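Side-chain contacts in ATP-dependent Clp endopeptidase (Clostridium difficile, PDB 3FES), which probably uses ATP to unfold proteins for degradation by a partner peptidase, with this helical N-terminal domain helping to receive substrates and adaptors: residues 59-64 / 126-131; 67-72 / 119-124; 87-92 / 115-120. One frame throughout, in Å; residues are numbered along the deposited sequence.

Contact 1: 59-64 / 126-131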
ATOM      1  N   GLU A  59      -6.802  -4.570  -9.578  1.00 33.76           N
ATOM      2  CA  GLU A  59      -6.019  -5.607  -8.930  1.00 35.48           C
ATOM      3  C   GLU A  59      -5.204  -6.441  -9.933  1.00 35.27           C
ATOM      4  O   GLU A  59      -4.029  -6.747  -9.687  1.00 35.24           O
ATOM      5  CB  GLU A  59      -6.925  -6.549  -8.151  1.00 36.42           C
ATOM      6  CG  GLU A  59      -7.869  -5.882  -7.219  1.00 39.31           C
ATOM      7  CD  GLU A  59      -8.632  -6.909  -6.423  1.00 45.12           C
ATOM      8  OE1 GLU A  59      -8.276  -8.109  -6.538  1.00 47.24           O
ATOM      9  OE2 GLU A  59      -9.571  -6.520  -5.683  1.00 47.62           O
ATOM     10  N   ALA A  60      -5.832  -6.811 -11.057  1.00 34.89           N
ATOM     11  CA  ALA A  60      -5.176  -7.607 -12.092  1.00 34.35           C
ATOM     12  C   ALA A  60      -3.956  -6.897 -12.665  1.00 34.30           C
ATOM     13  O   ALA A  60      -2.910  -7.521 -12.839  1.00 35.38           O
ATOM     14  CB  ALA A  60      -6.170  -7.988 -13.217  1.00 34.33           C
ATOM     15  N   TYR A  61      -4.067  -5.596 -12.923  1.00 33.10           N
ATOM     16  CA  TYR A  61      -2.916  -4.845 -13.436  1.00 32.72           C
ATOM     17  C   TYR A  61      -1.747  -4.844 -12.445  1.00 32.68           C
ATOM     18  O   TYR A  61      -0.611  -5.166 -12.804  1.00 32.86           O
ATOM     19  CB  TYR A  61      -3.291  -3.412 -13.794  1.00 32.81           C
ATOM     20  CG  TYR A  61      -2.100  -2.562 -14.171  1.00 33.21           C
ATOM     21  CD1 TYR A  61      -1.670  -2.474 -15.498  1.00 34.51           C
ATOM     22  CD2 TYR A  61      -1.386  -1.862 -13.203  1.00 34.61           C
ATOM     23  CE1 TYR A  61      -0.560  -1.691 -15.847  1.00 35.79           C
ATOM     24  CE2 TYR A  61      -0.273  -1.074 -13.540  1.00 33.70           C
ATOM     25  CZ  TYR A  61       0.131  -0.994 -14.852  1.00 35.58           C
ATOM     26  OH  TYR A  61       1.223  -0.217 -15.178  1.00 35.01           O
ATOM     27  N   LEU A  62      -2.026  -4.477 -11.201  1.00 32.84           N
ATOM     28  CA  LEU A  62      -0.964  -4.423 -10.183  1.00 32.93           C
ATOM     29  C   LEU A  62      -0.260  -5.754  -9.972  1.00 32.65           C
ATOM     30  O   LEU A  62       0.971  -5.826  -9.956  1.00 31.98           O
ATOM     31  CB  LEU A  62      -1.529  -3.941  -8.853  1.00 32.91           C
ATOM     32  CG  LEU A  62      -1.876  -2.470  -8.706  1.00 35.99           C
ATOM     33  CD1 LEU A  62      -2.254  -2.251  -7.216  1.00 36.21           C
ATOM     34  CD2 LEU A  62      -0.683  -1.594  -9.102  1.00 35.04           C
ATOM     35  N   GLU A  63      -1.057  -6.796  -9.781  1.00 32.96           N
ATOM     36  CA  GLU A  63      -0.549  -8.161  -9.725  1.00 33.73           C
ATOM     37  C   GLU A  63       0.318  -8.556 -10.906  1.00 33.17           C
ATOM     38  O   GLU A  63       1.401  -9.110 -10.713  1.00 33.90           O
ATOM     39  CB  GLU A  63      -1.683  -9.143  -9.628  1.00 34.60           C
ATOM     40  CG  GLU A  63      -1.879  -9.671  -8.270  1.00 38.22           C
ATOM     41  CD  GLU A  63      -2.867 -10.800  -8.253  1.00 44.92           C
ATOM     42  OE1 GLU A  63      -2.580 -11.807  -7.566  1.00 46.36           O
ATOM     43  OE2 GLU A  63      -3.926 -10.683  -8.931  1.00 46.36           O
ATOM     44  N   GLY A  64      -0.152  -8.283 -12.123  1.00 33.05           N
ATOM     45  CA  GLY A  64       0.630  -8.574 -13.333  1.00 31.84           C
ATOM     46  C   GLY A  64       1.982  -7.879 -13.324  1.00 31.67           C
ATOM     47  O   GLY A  64       3.004  -8.490 -13.654  1.00 30.75           O
ATOM     48  N   LEU A 126       3.943   2.902  -9.841  1.00 23.39           N
ATOM     49  CA  LEU A 126       3.244   4.186 -10.048  1.00 23.66           C
ATOM     50  C   LEU A 126       3.942   5.013 -11.151  1.00 23.76           C
ATOM     51  O   LEU A 126       3.291   5.597 -12.027  1.00 23.05           O
ATOM     52  CB  LEU A 126       3.189   4.992  -8.762  1.00 22.87           C
ATOM     53  CG  LEU A 126       2.380   4.297  -7.655  1.00 25.86           C
ATOM     54  CD1 LEU A 126       2.613   5.050  -6.360  1.00 27.80           C
ATOM     55  CD2 LEU A 126       0.917   4.317  -8.019  1.00 26.87           C
ATOM     56  N   ASN A 127       5.263   5.050 -11.093  1.00 24.26           N
ATOM     57  CA  ASN A 127       6.025   5.813 -12.081  1.00 25.50           C
ATOM     58  C   ASN A 127       5.880   5.248 -13.484  1.00 26.13           C
ATOM     59  O   ASN A 127       5.739   6.002 -14.463  1.00 26.45           O
ATOM     60  CB  ASN A 127       7.509   5.832 -11.694  1.00 25.85           C
ATOM     61  CG  ASN A 127       7.763   6.639 -10.433  1.00 30.17           C
ATOM     62  OD1 ASN A 127       6.931   7.433 -10.027  1.00 34.54           O
ATOM     63  ND2 ASN A 127       8.912   6.422  -9.800  1.00 33.88           N
ATOM     64  N   TYR A 128       5.944   3.921 -13.585  1.00 27.09           N
ATOM     65  CA  TYR A 128       5.836   3.213 -14.877  1.00 28.00           C
ATOM     66  C   TYR A 128       4.495   3.529 -15.535  1.00 26.75           C
ATOM     67  O   TYR A 128       4.417   3.812 -16.757  1.00 25.37           O
ATOM     68  CB  TYR A 128       5.993   1.687 -14.649  1.00 29.33           C
ATOM     69  CG  TYR A 128       5.975   0.879 -15.928  1.00 34.82           C
ATOM     70  CD1 TYR A 128       7.164   0.582 -16.605  1.00 39.47           C
ATOM     71  CD2 TYR A 128       4.763   0.413 -16.467  1.00 38.90           C
ATOM     72  CE1 TYR A 128       7.153  -0.155 -17.799  1.00 41.91           C
ATOM     73  CE2 TYR A 128       4.741  -0.320 -17.661  1.00 41.48           C
ATOM     74  CZ  TYR A 128       5.936  -0.596 -18.309  1.00 42.26           C
ATOM     75  OH  TYR A 128       5.915  -1.321 -19.468  1.00 45.76           O
ATOM     76  N   ALA A 129       3.441   3.507 -14.715  1.00 25.75           N
ATOM     77  CA  ALA A 129       2.094   3.851 -15.160  1.00 25.13           C
ATOM     78  C   ALA A 129       1.917   5.353 -15.430  1.00 24.93           C
ATOM     79  O   ALA A 129       0.922   5.748 -15.995  1.00 24.04           O
ATOM     80  CB  ALA A 129       1.039   3.370 -14.121  1.00 25.92           C
ATOM     81  N   GLY A 130       2.870   6.174 -15.002  1.00 25.18           N
ATOM     82  CA  GLY A 130       2.814   7.618 -15.236  1.00 25.20           C
ATOM     83  C   GLY A 130       1.840   8.360 -14.327  1.00 25.78           C
ATOM     84  O   GLY A 130       1.428   9.480 -14.644  1.00 26.17           O
ATOM     85  N   VAL A 131       1.475   7.763 -13.200  1.00 25.44           N
ATOM     86  CA  VAL A 131       0.495   8.371 -12.324  1.00 26.61           C
ATOM     87  C   VAL A 131       0.960   8.654 -10.910  1.00 26.53           C
ATOM     88  O   VAL A 131       0.120   8.748 -10.009  1.00 26.77           O
ATOM     89  CB  VAL A 131      -0.791   7.516 -12.234  1.00 27.25           C
ATOM     90  CG1 VAL A 131      -1.514   7.520 -13.589  1.00 28.42           C
ATOM     91  CG2 VAL A 131      -0.489   6.126 -11.720  1.00 26.03           C
TER
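The phenol oxygen of Tyr61 bridges the space between two helices, carrying the whole of a small contact by itself. Its OH lies 3.7 Å from CB of Ala129 and 3.8 Å from CD2 of Tyr128, and it meets the Tyr128 ring at the edge, near the ring plane; the hydroxyl of Tyr61, not its ring face, is what touches Tyr128. Tyr61 places CG anti to the backbone N (chi1 173°), which sends its ring straight out from its helix toward the small methyl of Ala129. Tyr128 has a further partner on its own account, a cation-pi interaction with Lys65, one turn along from Tyr61. Behind Ala129 the helix is brought to a close by Gly130: with its positive phi, this residue completes a Schellman motif in which Val131 N bonds to Leu126 O at 3.1 Å and Gly130 N to Asn127 O at 2.9 Å. Phe57, in the loop just before helix 59-70, is touched by Leu62 of one segment and by Leu126, Ala129 and Val131 of the other. Helix 59-70 thus meets the C-terminal end of helix 120-129, with helix 33-43 packed against Leu62 and helix 132-142 against Leu126.

Contact 2: 67-72 / 119-124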
ATOM      1  N   VAL A  67       4.323  -9.484 -10.766  1.00 29.38           N
ATOM      2  CA  VAL A  67       4.866 -10.706 -11.373  1.00 29.94           C
ATOM      3  C   VAL A  67       5.914 -10.410 -12.464  1.00 31.05           C
ATOM      4  O   VAL A  67       6.990 -11.019 -12.463  1.00 30.18           O
ATOM      5  CB  VAL A  67       3.757 -11.684 -11.837  1.00 30.48           C
ATOM      6  CG1 VAL A  67       4.366 -12.935 -12.607  1.00 28.98           C
ATOM      7  CG2 VAL A  67       2.952 -12.159 -10.630  1.00 29.85           C
ATOM      8  N   ASP A  68       5.643  -9.444 -13.343  1.00 32.16           N
ATOM      9  CA  ASP A  68       6.619  -9.054 -14.376  1.00 33.51           C
ATOM     10  C   ASP A  68       7.968  -8.724 -13.760  1.00 33.37           C
ATOM     11  O   ASP A  68       9.009  -9.000 -14.347  1.00 33.36           O
ATOM     12  CB  ASP A  68       6.171  -7.797 -15.151  1.00 34.82           C
ATOM     13  CG  ASP A  68       4.975  -8.032 -16.050  1.00 38.08           C
ATOM     14  OD1 ASP A  68       4.668  -9.214 -16.391  1.00 40.76           O
ATOM     15  OD2 ASP A  68       4.334  -7.005 -16.410  1.00 42.59           O
HETATM   16  N   MSE A  69       7.939  -8.105 -12.586  1.00 33.10           N
HETATM   17  CA  MSE A  69       9.128  -7.513 -11.993  1.00 33.10           C
HETATM   18  C   MSE A  69       9.845  -8.433 -11.024  1.00 33.15           C
HETATM   19  O   MSE A  69      11.052  -8.361 -10.893  1.00 33.62           O
HETATM   20  CB  MSE A  69       8.746  -6.221 -11.288  1.00 33.67           C
HETATM   21  CG  MSE A  69       8.201  -5.153 -12.258  1.00 35.85           C
HETATM   22 SE   MSE A  69       7.647  -3.565 -11.275  0.70 37.53          SE
HETATM   23  CE  MSE A  69       9.388  -2.853 -11.140  1.00 35.31           C
ATOM     24  N   GLU A  70       9.093  -9.308 -10.370  1.00 32.18           N
ATOM     25  CA  GLU A  70       9.597 -10.101  -9.261  1.00 32.11           C
ATOM     26  C   GLU A  70       9.495 -11.582  -9.487  1.00 30.88           C
ATOM     27  O   GLU A  70      10.112 -12.360  -8.740  1.00 29.77           O
ATOM     28  CB  GLU A  70       8.745  -9.841  -8.015  1.00 32.58           C
ATOM     29  CG  GLU A  70       8.995  -8.567  -7.359  1.00 36.57           C
ATOM     30  CD  GLU A  70       8.442  -8.608  -5.968  1.00 40.09           C
ATOM     31  OE1 GLU A  70       8.997  -9.327  -5.104  1.00 45.51           O
ATOM     32  OE2 GLU A  70       7.430  -7.953  -5.737  1.00 41.81           O
ATOM     33  N   GLY A  71       8.665 -11.970 -10.459  1.00 30.20           N
ATOM     34  CA  GLY A  71       8.360 -13.371 -10.725  1.00 30.72           C
ATOM     35  C   GLY A  71       7.345 -13.878  -9.708  1.00 31.14           C
ATOM     36  O   GLY A  71       6.930 -13.136  -8.819  1.00 31.40           O
ATOM     37  N   LYS A  72       6.944 -15.134  -9.844  1.00 31.46           N
ATOM     38  CA  LYS A  72       6.099 -15.773  -8.843  1.00 32.25           C
ATOM     39  C   LYS A  72       6.492 -17.215  -8.604  1.00 31.96           C
ATOM     40  O   LYS A  72       7.013 -17.881  -9.501  1.00 32.32           O
ATOM     41  CB  LYS A  72       4.596 -15.609  -9.151  1.00 32.91           C
ATOM     42  CG  LYS A  72       4.076 -16.278 -10.378  1.00 34.72           C
ATOM     43  CD  LYS A  72       2.557 -16.053 -10.486  1.00 38.55           C
ATOM     44  CE  LYS A  72       1.862 -17.100 -11.345  1.00 40.60           C
ATOM     45  NZ  LYS A  72       0.358 -16.952 -11.258  1.00 43.34           N
ATOM     46  N   GLU A 119      10.769   5.376  -3.060  1.00 37.30           N
ATOM     47  CA  GLU A 119      11.572   4.335  -3.698  1.00 37.59           C
ATOM     48  C   GLU A 119      10.789   3.038  -3.603  1.00 36.54           C
ATOM     49  O   GLU A 119       9.639   3.052  -3.170  1.00 37.33           O
ATOM     50  CB  GLU A 119      12.901   4.233  -2.958  1.00 38.92           C
ATOM     51  CG  GLU A 119      13.530   5.610  -2.763  1.00 43.75           C
ATOM     52  CD  GLU A 119      15.033   5.575  -2.596  1.00 52.82           C
ATOM     53  OE1 GLU A 119      15.680   4.610  -3.079  1.00 56.98           O
ATOM     54  OE2 GLU A 119      15.576   6.535  -1.993  1.00 55.97           O
ATOM     55  N   GLY A 120      11.381   1.918  -3.991  1.00 34.58           N
ATOM     56  CA  GLY A 120      10.678   0.644  -3.798  1.00 32.20           C
ATOM     57  C   GLY A 120       9.794   0.357  -4.991  1.00 30.22           C
ATOM     58  O   GLY A 120       9.583   1.234  -5.862  1.00 28.27           O
ATOM     59  N   ILE A 121       9.302  -0.865  -5.031  1.00 27.65           N
ATOM     60  CA  ILE A 121       8.611  -1.382  -6.189  1.00 28.01           C
ATOM     61  C   ILE A 121       7.262  -0.698  -6.410  1.00 27.15           C
ATOM     62  O   ILE A 121       6.873  -0.466  -7.555  1.00 25.92           O
ATOM     63  CB  ILE A 121       8.494  -2.939  -6.156  1.00 27.76           C
ATOM     64  CG1 ILE A 121       9.881  -3.563  -6.381  1.00 32.10           C
ATOM     65  CG2 ILE A 121       7.592  -3.451  -7.285  1.00 29.30           C
ATOM     66  CD1 ILE A 121       9.900  -5.099  -6.340  1.00 34.21           C
ATOM     67  N   ALA A 122       6.565  -0.376  -5.319  1.00 25.87           N
ATOM     68  CA  ALA A 122       5.276   0.347  -5.442  1.00 25.54           C
ATOM     69  C   ALA A 122       5.467   1.674  -6.194  1.00 25.52           C
ATOM     70  O   ALA A 122       4.707   1.996  -7.100  1.00 26.03           O
ATOM     71  CB  ALA A 122       4.619   0.557  -4.053  1.00 23.79           C
ATOM     72  N   ASN A 123       6.492   2.439  -5.850  1.00 25.63           N
ATOM     73  CA  ASN A 123       6.722   3.694  -6.598  1.00 26.58           C
ATOM     74  C   ASN A 123       7.157   3.447  -8.039  1.00 25.99           C
ATOM     75  O   ASN A 123       6.782   4.221  -8.933  1.00 26.14           O
ATOM     76  CB  ASN A 123       7.666   4.627  -5.837  1.00 26.27           C
ATOM     77  CG  ASN A 123       6.960   5.272  -4.619  1.00 29.84           C
ATOM     78  OD1 ASN A 123       7.390   5.115  -3.488  1.00 33.34           O
ATOM     79  ND2 ASN A 123       5.855   5.939  -4.865  1.00 27.31           N
ATOM     80  N   LYS A 124       7.923   2.377  -8.270  0.50 25.88           N
ATOM     81  CA  LYS A 124       8.326   2.014  -9.638  0.50 26.01           C
ATOM     82  C   LYS A 124       7.099   1.732 -10.500  0.50 25.20           C
ATOM     83  O   LYS A 124       7.037   2.126 -11.657  0.50 23.71           O
ATOM     84  CB  LYS A 124       9.297   0.819  -9.650  0.50 26.00           C
ATOM     85  CG  LYS A 124      10.717   1.222  -9.323  0.50 27.06           C
ATOM     86  CD  LYS A 124      11.674   0.045  -9.305  0.50 28.31           C
ATOM     87  CE  LYS A 124      13.031   0.507  -8.828  0.50 29.25           C
ATOM     88  NZ  LYS A 124      14.042  -0.575  -8.865  0.50 29.84           N
TER
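Met69 and Ile121 run past each other in opposite directions, so that the selenium of the selenomethionine comes level with the CG2 branch of the isoleucine, SE to CG2 4.0 Å. They join the C-terminal end of helix 59-70 to the first turns of helix 120-129, at the surface of the helical Clp N-terminal domain. A turn about the CG-SE bond (chi3 82°) carries the terminal methyl of Met69 over to the next helical turn, at a slant across Lys124, where CE rests 4.0 Å from CB in the lysine conformer described here. With chi2 at 179° the CG1 arm of Ile121 is fully extended and brings CD1 to Glu70, which passes at a slant, 3.7 Å from its CG; the same methyl is 3.8 Å from both CD and OE2 of that glutamate. Ile121 is therefore touched on both branches, by the selenoether of Met69 and by the stem and carboxylate of an acid. Farther out, Glu70 touches His28 and His35, and Ile121 also packs on Glu34 of helix 33-43. The chemistry is apolar contact at a solvent-facing surface, made largely by the methyls of Ile121 and hydrocarbon parts of longer chains. OE2 of Glu70 lies close to OE2 of Glu34, and these like charges could raise the proton affinity of either acid, though the nearby histidines, if protonated, could ease the repulsion.

Contact 3: 87-92 / 115-120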
ATOM      1  N   LYS A  87       8.268  -1.652   6.814  1.00 20.20           N
ATOM      2  CA  LYS A  87       8.267  -1.153   8.195  1.00 21.12           C
ATOM      3  C   LYS A  87       8.394   0.370   8.290  1.00 21.39           C
ATOM      4  O   LYS A  87       7.709   0.994   9.102  1.00 22.09           O
ATOM      5  CB  LYS A  87       9.345  -1.843   9.044  1.00 19.74           C
ATOM      6  CG  LYS A  87       8.973  -3.330   9.325  1.00 23.38           C
ATOM      7  CD  LYS A  87       9.913  -3.986  10.338  1.00 28.46           C
ATOM      8  CE  LYS A  87       9.714  -3.408  11.736  1.00 33.79           C
ATOM      9  NZ  LYS A  87       8.584  -4.090  12.418  1.00 36.92           N
ATOM     10  N   GLN A  88       9.258   0.954   7.451  0.50 20.95           N
ATOM     11  CA  GLN A  88       9.418   2.393   7.391  0.50 21.20           C
ATOM     12  C   GLN A  88       8.139   3.085   6.906  0.50 20.93           C
ATOM     13  O   GLN A  88       7.752   4.125   7.439  0.50 21.00           O
ATOM     14  CB  GLN A  88      10.594   2.750   6.461  0.50 21.56           C
ATOM     15  CG  GLN A  88      11.956   2.414   7.056  0.50 25.02           C
ATOM     16  CD  GLN A  88      12.548   3.550   7.900  0.50 31.93           C
ATOM     17  OE1 GLN A  88      12.863   3.369   9.092  0.50 35.51           O
ATOM     18  NE2 GLN A  88      12.722   4.724   7.281  0.50 32.64           N
ATOM     19  N   ILE A  89       7.505   2.510   5.898  1.00 20.81           N
ATOM     20  CA  ILE A  89       6.209   3.022   5.393  1.00 21.47           C
ATOM     21  C   ILE A  89       5.161   3.035   6.494  1.00 22.21           C
ATOM     22  O   ILE A  89       4.444   4.049   6.688  1.00 22.37           O
ATOM     23  CB  ILE A  89       5.718   2.195   4.190  1.00 21.83           C
ATOM     24  CG1 ILE A  89       6.553   2.564   2.954  1.00 24.48           C
ATOM     25  CG2 ILE A  89       4.160   2.420   3.941  1.00 23.19           C
ATOM     26  CD1 ILE A  89       6.481   1.530   1.814  1.00 24.08           C
ATOM     27  N   LEU A  90       5.071   1.927   7.245  1.00 21.22           N
ATOM     28  CA  LEU A  90       4.072   1.908   8.314  1.00 22.02           C
ATOM     29  C   LEU A  90       4.375   2.910   9.423  1.00 22.15           C
ATOM     30  O   LEU A  90       3.471   3.523   9.958  1.00 21.21           O
ATOM     31  CB  LEU A  90       3.874   0.507   8.877  1.00 21.15           C
ATOM     32  CG  LEU A  90       3.319  -0.478   7.838  1.00 23.07           C
ATOM     33  CD1 LEU A  90       3.197  -1.843   8.533  1.00 24.87           C
ATOM     34  CD2 LEU A  90       1.953  -0.068   7.206  1.00 23.89           C
ATOM     35  N   GLU A  91       5.639   3.018   9.815  1.00 22.36           N
ATOM     36  CA  GLU A  91       6.061   4.051  10.760  1.00 23.89           C
ATOM     37  C   GLU A  91       5.738   5.448  10.237  1.00 24.38           C
ATOM     38  O   GLU A  91       5.191   6.280  10.978  1.00 24.47           O
ATOM     39  CB  GLU A  91       7.552   3.875  11.051  1.00 24.64           C
ATOM     40  CG  GLU A  91       8.172   4.843  11.989  1.00 28.86           C
ATOM     41  CD  GLU A  91       9.668   4.522  12.148  1.00 36.97           C
ATOM     42  OE1 GLU A  91      10.427   4.626  11.161  1.00 39.80           O
ATOM     43  OE2 GLU A  91      10.071   4.157  13.257  1.00 38.47           O
ATOM     44  N   LEU A  92       6.039   5.707   8.971  1.00 23.09           N
ATOM     45  CA  LEU A  92       5.678   6.987   8.374  1.00 24.25           C
ATOM     46  C   LEU A  92       4.158   7.286   8.336  1.00 24.38           C
ATOM     47  O   LEU A  92       3.734   8.430   8.527  1.00 24.53           O
ATOM     48  CB  LEU A  92       6.231   7.028   6.960  1.00 25.04           C
ATOM     49  CG  LEU A  92       6.364   8.361   6.208  1.00 29.53           C
ATOM     50  CD1 LEU A  92       7.146   9.406   7.012  1.00 31.25           C
ATOM     51  CD2 LEU A  92       7.075   8.068   4.890  1.00 29.09           C
ATOM     52  N   ILE A 115       3.972   6.934  -1.056  1.00 25.05           N
ATOM     53  CA  ILE A 115       4.398   8.023  -1.990  1.00 26.61           C
ATOM     54  C   ILE A 115       5.582   8.837  -1.466  1.00 27.77           C
ATOM     55  O   ILE A 115       6.579   9.086  -2.196  1.00 27.18           O
ATOM     56  CB  ILE A 115       3.204   8.912  -2.342  1.00 26.21           C
ATOM     57  CG1 ILE A 115       2.210   8.089  -3.158  1.00 27.67           C
ATOM     58  CG2 ILE A 115       3.647  10.204  -3.161  1.00 28.69           C
ATOM     59  CD1 ILE A 115       0.819   8.756  -3.329  1.00 28.94           C
ATOM     60  N   GLN A 116       5.499   9.243  -0.208  1.00 28.93           N
ATOM     61  CA  GLN A 116       6.586   9.955   0.450  1.00 31.71           C
ATOM     62  C   GLN A 116       7.900   9.209   0.492  1.00 32.40           C
ATOM     63  O   GLN A 116       8.961   9.834   0.315  1.00 32.06           O
ATOM     64  CB  GLN A 116       6.212  10.285   1.876  1.00 32.04           C
ATOM     65  CG  GLN A 116       5.611  11.619   1.983  1.00 39.66           C
ATOM     66  CD  GLN A 116       6.612  12.666   1.673  1.00 45.03           C
ATOM     67  OE1 GLN A 116       7.699  12.697   2.260  1.00 50.21           O
ATOM     68  NE2 GLN A 116       6.291  13.510   0.710  1.00 47.40           N
ATOM     69  N   GLU A 117       7.826   7.897   0.714  1.00 32.82           N
ATOM     70  CA  GLU A 117       9.035   7.065   0.803  1.00 34.76           C
ATOM     71  C   GLU A 117       9.806   7.113  -0.530  1.00 34.99           C
ATOM     72  O   GLU A 117      11.050   7.143  -0.556  1.00 33.88           O
ATOM     73  CB  GLU A 117       8.698   5.629   1.258  1.00 34.58           C
ATOM     74  CG  GLU A 117       9.926   4.849   1.728  1.00 40.03           C
ATOM     75  CD  GLU A 117      10.735   4.296   0.559  1.00 45.05           C
ATOM     76  OE1 GLU A 117      10.155   4.176  -0.552  1.00 47.19           O
ATOM     77  OE2 GLU A 117      11.945   3.972   0.732  1.00 47.04           O
ATOM     78  N   GLY A 118       9.059   7.139  -1.629  1.00 35.19           N
ATOM     79  CA  GLY A 118       9.621   7.522  -2.927  1.00 36.20           C
ATOM     80  C   GLY A 118      10.362   6.456  -3.713  1.00 37.23           C
ATOM     81  O   GLY A 118      10.585   6.611  -4.896  1.00 37.15           O
ATOM     82  N   GLU A 119      10.769   5.376  -3.060  1.00 37.30           N
ATOM     83  CA  GLU A 119      11.572   4.335  -3.698  1.00 37.59           C
ATOM     84  C   GLU A 119      10.789   3.038  -3.603  1.00 36.54           C
ATOM     85  O   GLU A 119       9.639   3.052  -3.170  1.00 37.33           O
ATOM     86  CB  GLU A 119      12.901   4.233  -2.958  1.00 38.92           C
ATOM     87  CG  GLU A 119      13.530   5.610  -2.763  1.00 43.75           C
ATOM     88  CD  GLU A 119      15.033   5.575  -2.596  1.00 52.82           C
ATOM     89  OE1 GLU A 119      15.680   4.610  -3.079  1.00 56.98           O
ATOM     90  OE2 GLU A 119      15.576   6.535  -1.993  1.00 55.97           O
ATOM     91  N   GLY A 120      11.381   1.918  -3.991  1.00 34.58           N
ATOM     92  CA  GLY A 120      10.678   0.644  -3.798  1.00 32.20           C
ATOM     93  C   GLY A 120       9.794   0.357  -4.991  1.00 30.22           C
ATOM     94  O   GLY A 120       9.583   1.234  -5.862  1.00 28.27           O
TER
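Packing between helix 84-99 and the C-terminal end of helix 107-117, within the all-helical Clp N-terminal domain, rests on Ile89 and Leu92 meeting Glu117 and Gln116. The backbones come closest at Ile89 and Glu117, whose CA atoms are 6.7 Å apart. Between these two residues the touching atoms are CG1 of Ile89 and CB of Glu117, at 4.1 Å, with the side chains crossing at about a right angle. One turn farther along helix 84-99, Leu92 repeats the pattern: its CD2 methyl lies 3.8 Å from CB of Gln116, again with a near-perpendicular crossing, and 4.2 Å from the backbone N of Glu117. CG of Leu92 is turned anti to its own N (chi1 -163°), a setting that directs the methyl at the partner helix. The polar residues of helix 107-117 therefore offer their CB atoms to the aliphatic side chains, while the carboxylate of Glu117 is engaged elsewhere. On the same helix Ile89 also touches Ala113 and Ile114, and Leu92 touches Ala113, whereas Gln116 leans on Phe96. Glu117 shows how one acid can serve both packing and helix termination. Its chain bends at chi2, and the carboxylate is shared: OE2 forms a salt bridge with NE of Arg85, from the first turn of helix 84-99, while OE1 faces the turn opened by Gly118, a residue with positive phi. There Glu119 N donates to Glu117 OE1 over 2.8 Å. The N-H...O angle is 151°, and the donor approaches from 42° out of the carboxylate plane.

Contacts 1 and 2 are two points on one interface: both join helix 59-70 to helix 120-129, and their centres are 9 Å apart on the same side of the domain. Contact 3 pairs different helices, 84-99 with 107-117, and its centre lies about 15 Å from that of contact 2 and 18 Å from that of contact 1. The link between contacts 2 and 3 is the short turn through Glu119 and Gly120, which belongs to both and leads from helix 107-117 into helix 120-129; Asn123 of contact 2 also packs against Ile115 and Gly118 of contact 3. A bound magnesium ion lies about 14 Å from the side chain of Ile89, too far for that residue of contact 3 to coordinate it.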